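Local coordinates for protein putative GntR-family transcriptional regulator (Bordetella bronchiseptica RB50, PDB 3CNV) that probably regulates transcription as a GntR-family DNA-binding protein, this UTRA domain probably binding the small-molecule effector, at residues T49-L54 with T61-L66. Residues are numbered along the deposited sequence; the frame is centred on the assembly and turned at random.
Sequences TIRRQL and TVIDDL
With chi1 at -177° the Arg51 chain runs out beside its own carbonyl carbon, then bends at chi3, which lays its guanidinium alongside the carboxylate of Asp65. The grip is side-on with the planes nearly coplanar, 26° apart: Arg51 NE reaches Asp65 OD1 at 2.7 Å, almost straight, and Arg51 NH2 reaches Asp65 OD2 at 3.0 Å, both on syn lone pairs. Arg147 also forms a salt bridge to Asp65 OD2, and Glu115 one to Arg51 NH2, extending the charge network beyond the hairpin. Ile63 CG2 lies over one face of the Arg51 guanidinium.

On the other face of the sheet, Arg52 folds over at chi2 (91°), and its NE and NH2 converge on a single oxygen. Asp64 OD2 receives Arg52 NE at 2.8 Å on its anti lone pair, with NH2 on the same anti side but out of the carboxylate plane. Leu54 CD2, from the same strand, lies over the rim of one face of this guanidinium; Ser21 binds NH1 and a citrate, probably from crystallisation, binds NH2.

At one end Thr49 OG1 donates to Leu66 O (2.7 Å), which also accepts from Ile50 N on the opposite face of its carbonyl plane. At the other, Leu54 O takes both Thr61 N and Val62 N, a classic beta bulge. Strands 46-56 and 59-69 thus form an antiparallel beta hairpin within the six-stranded sheet of the UTRA domain.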
ATOM      1  N   THR C  49     -16.701  -8.631  21.866  1.00 17.37           N
ATOM      2  CA  THR C  49     -17.175  -7.799  20.800  1.00 19.13           C
ATOM      3  C   THR C  49     -17.553  -6.422  21.289  1.00 18.93           C
ATOM      4  O   THR C  49     -18.157  -6.234  22.334  1.00 17.50           O
ATOM      5  CB  THR C  49     -18.361  -8.471  20.016  1.00 20.95           C
ATOM      6  OG1 THR C  49     -18.496  -7.833  18.719  1.00 26.42           O
ATOM      7  CG2 THR C  49     -19.692  -8.389  20.841  1.00 18.15           C
ATOM      8  N   ILE C  50     -17.149  -5.456  20.473  1.00 18.82           N
ATOM      9  CA  ILE C  50     -17.463  -4.067  20.697  1.00 17.85           C
ATOM     10  C   ILE C  50     -18.139  -3.492  19.458  1.00 17.97           C
ATOM     11  O   ILE C  50     -17.761  -3.778  18.308  1.00 17.27           O
ATOM     12  CB  ILE C  50     -16.130  -3.281  20.912  1.00 20.34           C
ATOM     13  CG1 ILE C  50     -15.287  -3.924  22.048  1.00 20.30           C
ATOM     14  CG2 ILE C  50     -16.386  -1.769  21.083  1.00 16.87           C
ATOM     15  CD1 ILE C  50     -13.838  -3.388  22.102  1.00 21.59           C
ATOM     16  N   ARG C  51     -19.180  -2.731  19.705  1.00 16.16           N
ATOM     17  CA  ARG C  51     -19.712  -1.781  18.728  1.00 15.20           C
ATOM     18  C   ARG C  51     -19.389  -0.353  19.116  1.00 15.36           C
ATOM     19  O   ARG C  51     -19.592   0.070  20.278  1.00 14.09           O
ATOM     20  CB  ARG C  51     -21.214  -1.963  18.557  1.00 15.29           C
ATOM     21  CG  ARG C  51     -21.725  -1.005  17.480  1.00 18.11           C
ATOM     22  CD  ARG C  51     -23.115  -1.222  17.128  1.00 21.13           C
ATOM     23  NE  ARG C  51     -23.233  -2.379  16.266  1.00 19.86           N
ATOM     24  CZ  ARG C  51     -24.363  -2.702  15.670  1.00 24.39           C
ATOM     25  NH1 ARG C  51     -25.450  -1.927  15.868  1.00 20.75           N
ATOM     26  NH2 ARG C  51     -24.395  -3.774  14.877  1.00 23.51           N
ATOM     27  N   ARG C  52     -18.862   0.407  18.166  1.00 15.81           N
ATOM     28  CA  ARG C  52     -18.655   1.846  18.445  1.00 16.78           C
ATOM     29  C   ARG C  52     -19.047   2.749  17.305  1.00 16.64           C
ATOM     30  O   ARG C  52     -19.078   2.349  16.158  1.00 16.46           O
ATOM     31  CB  ARG C  52     -17.223   2.131  18.892  1.00 17.36           C
ATOM     32  CG  ARG C  52     -16.224   1.875  17.977  1.00 19.02           C
ATOM     33  CD  ARG C  52     -15.930   3.119  17.137  1.00 20.78           C
ATOM     34  NE  ARG C  52     -14.782   2.771  16.358  1.00 20.63           N
ATOM     35  CZ  ARG C  52     -13.525   2.908  16.748  1.00 18.31           C
ATOM     36  NH1 ARG C  52     -13.249   3.523  17.881  1.00 20.44           N
ATOM     37  NH2 ARG C  52     -12.554   2.496  15.945  1.00 15.52           N
ATOM     38  N   GLN C  53     -19.298   3.994  17.661  1.00 14.56           N
ATOM     39  CA  GLN C  53     -19.582   5.031  16.674  1.00 14.80           C
ATOM     40  C   GLN C  53     -18.418   6.031  16.635  1.00 14.47           C
ATOM     41  O   GLN C  53     -18.018   6.607  17.647  1.00 13.35           O
ATOM     42  CB  GLN C  53     -20.931   5.714  17.079  1.00 14.71           C
ATOM     43  CG  GLN C  53     -21.492   6.847  16.171  1.00 14.04           C
ATOM     44  CD  GLN C  53     -22.550   7.654  16.873  1.00 17.92           C
ATOM     45  OE1 GLN C  53     -22.263   8.414  17.763  1.00 16.16           O
ATOM     46  NE2 GLN C  53     -23.792   7.507  16.443  1.00 17.51           N
ATOM     47  N   LEU C  54     -17.907   6.268  15.448  1.00 15.05           N
ATOM     48  CA  LEU C  54     -17.084   7.445  15.178  1.00 15.16           C
ATOM     49  C   LEU C  54     -17.900   8.560  14.601  1.00 14.32           C
ATOM     50  O   LEU C  54     -18.752   8.381  13.705  1.00 12.12           O
ATOM     51  CB  LEU C  54     -15.941   7.109  14.188  1.00 16.36           C
ATOM     52  CG  LEU C  54     -14.930   6.106  14.693  1.00 17.69           C
ATOM     53  CD1 LEU C  54     -13.916   5.890  13.524  1.00 20.13           C
ATOM     54  CD2 LEU C  54     -14.191   6.458  16.064  1.00 17.60           C
ATOM     55  N   THR C  61     -20.377   9.106  11.523  1.00 14.23           N
ATOM     56  CA  THR C  61     -19.755   8.807  10.249  1.00 13.59           C
ATOM     57  C   THR C  61     -19.445   7.317  10.056  1.00 12.93           C
ATOM     58  O   THR C  61     -19.591   6.795   8.943  1.00 12.68           O
ATOM     59  CB  THR C  61     -18.475   9.711  10.148  1.00 15.28           C
ATOM     60  OG1 THR C  61     -18.922  11.073  10.079  1.00 14.54           O
ATOM     61  CG2 THR C  61     -17.618   9.434   8.916  1.00 17.57           C
ATOM     62  N   VAL C  62     -19.122   6.646  11.161  1.00 12.27           N
ATOM     63  CA  VAL C  62     -18.789   5.206  11.160  1.00 12.98           C
ATOM     64  C   VAL C  62     -19.475   4.454  12.285  1.00 13.36           C
ATOM     65  O   VAL C  62     -19.510   4.905  13.426  1.00 12.77           O
ATOM     66  CB  VAL C  62     -17.193   4.993  11.228  1.00 13.59           C
ATOM     67  CG1 VAL C  62     -16.802   3.559  11.030  1.00 13.49           C
ATOM     68  CG2 VAL C  62     -16.475   5.864  10.189  1.00  7.19           C
ATOM     69  N   ILE C  63     -19.977   3.272  11.951  1.00 12.30           N
ATOM     70  CA  ILE C  63     -20.334   2.278  12.942  1.00 13.46           C
ATOM     71  C   ILE C  63     -19.425   1.064  12.728  1.00 13.75           C
ATOM     72  O   ILE C  63     -19.370   0.461  11.635  1.00 12.51           O
ATOM     73  CB  ILE C  63     -21.847   1.845  12.950  1.00 14.48           C
ATOM     74  CG1 ILE C  63     -22.769   3.031  13.077  1.00 15.11           C
ATOM     75  CG2 ILE C  63     -22.131   0.755  14.053  1.00 14.42           C
ATOM     76  CD1 ILE C  63     -22.845   3.691  14.471  1.00 17.80           C
ATOM     77  N   ASP C  64     -18.605   0.818  13.743  1.00 14.79           N
ATOM     78  CA  ASP C  64     -17.644  -0.300  13.740  1.00 15.42           C
ATOM     79  C   ASP C  64     -18.131  -1.394  14.688  1.00 15.91           C
ATOM     80  O   ASP C  64     -18.525  -1.119  15.823  1.00 15.98           O
ATOM     81  CB  ASP C  64     -16.279   0.105  14.255  1.00 17.05           C
ATOM     82  CG  ASP C  64     -15.423   0.848  13.273  1.00 18.93           C
ATOM     83  OD1 ASP C  64     -15.490   0.521  12.052  1.00 18.89           O
ATOM     84  OD2 ASP C  64     -14.603   1.741  13.762  1.00 20.62           O
ATOM     85  N   ASP C  65     -18.103  -2.623  14.211  1.00 14.55           N
ATOM     86  CA  ASP C  65     -18.266  -3.826  15.043  1.00 14.70           C
ATOM     87  C   ASP C  65     -16.904  -4.503  15.028  1.00 15.01           C
ATOM     88  O   ASP C  65     -16.365  -4.753  13.965  1.00 15.94           O
ATOM     89  CB  ASP C  65     -19.320  -4.823  14.532  1.00 15.05           C
ATOM     90  CG  ASP C  65     -20.742  -4.378  14.804  1.00 22.83           C
ATOM     91  OD1 ASP C  65     -20.971  -3.777  15.852  1.00 27.64           O
ATOM     92  OD2 ASP C  65     -21.637  -4.651  13.978  1.00 30.34           O
ATOM     93  N   LEU C  66     -16.422  -4.891  16.194  1.00 14.95           N
ATOM     94  CA  LEU C  66     -15.082  -5.515  16.362  1.00 15.95           C
ATOM     95  C   LEU C  66     -15.265  -6.818  17.111  1.00 16.01           C
ATOM     96  O   LEU C  66     -16.104  -6.938  17.988  1.00 15.89           O
ATOM     97  CB  LEU C  66     -14.171  -4.616  17.264  1.00 18.92           C
ATOM     98  CG  LEU C  66     -13.584  -3.279  16.948  1.00 20.82           C
ATOM     99  CD1 LEU C  66     -14.630  -2.140  16.933  1.00 21.71           C
ATOM    100  CD2 LEU C  66     -12.490  -3.114  17.987  1.00 22.17           C
TER
HETATM  101  O   HOH W   1     -20.698  -5.968  18.364  1.00 28.32           O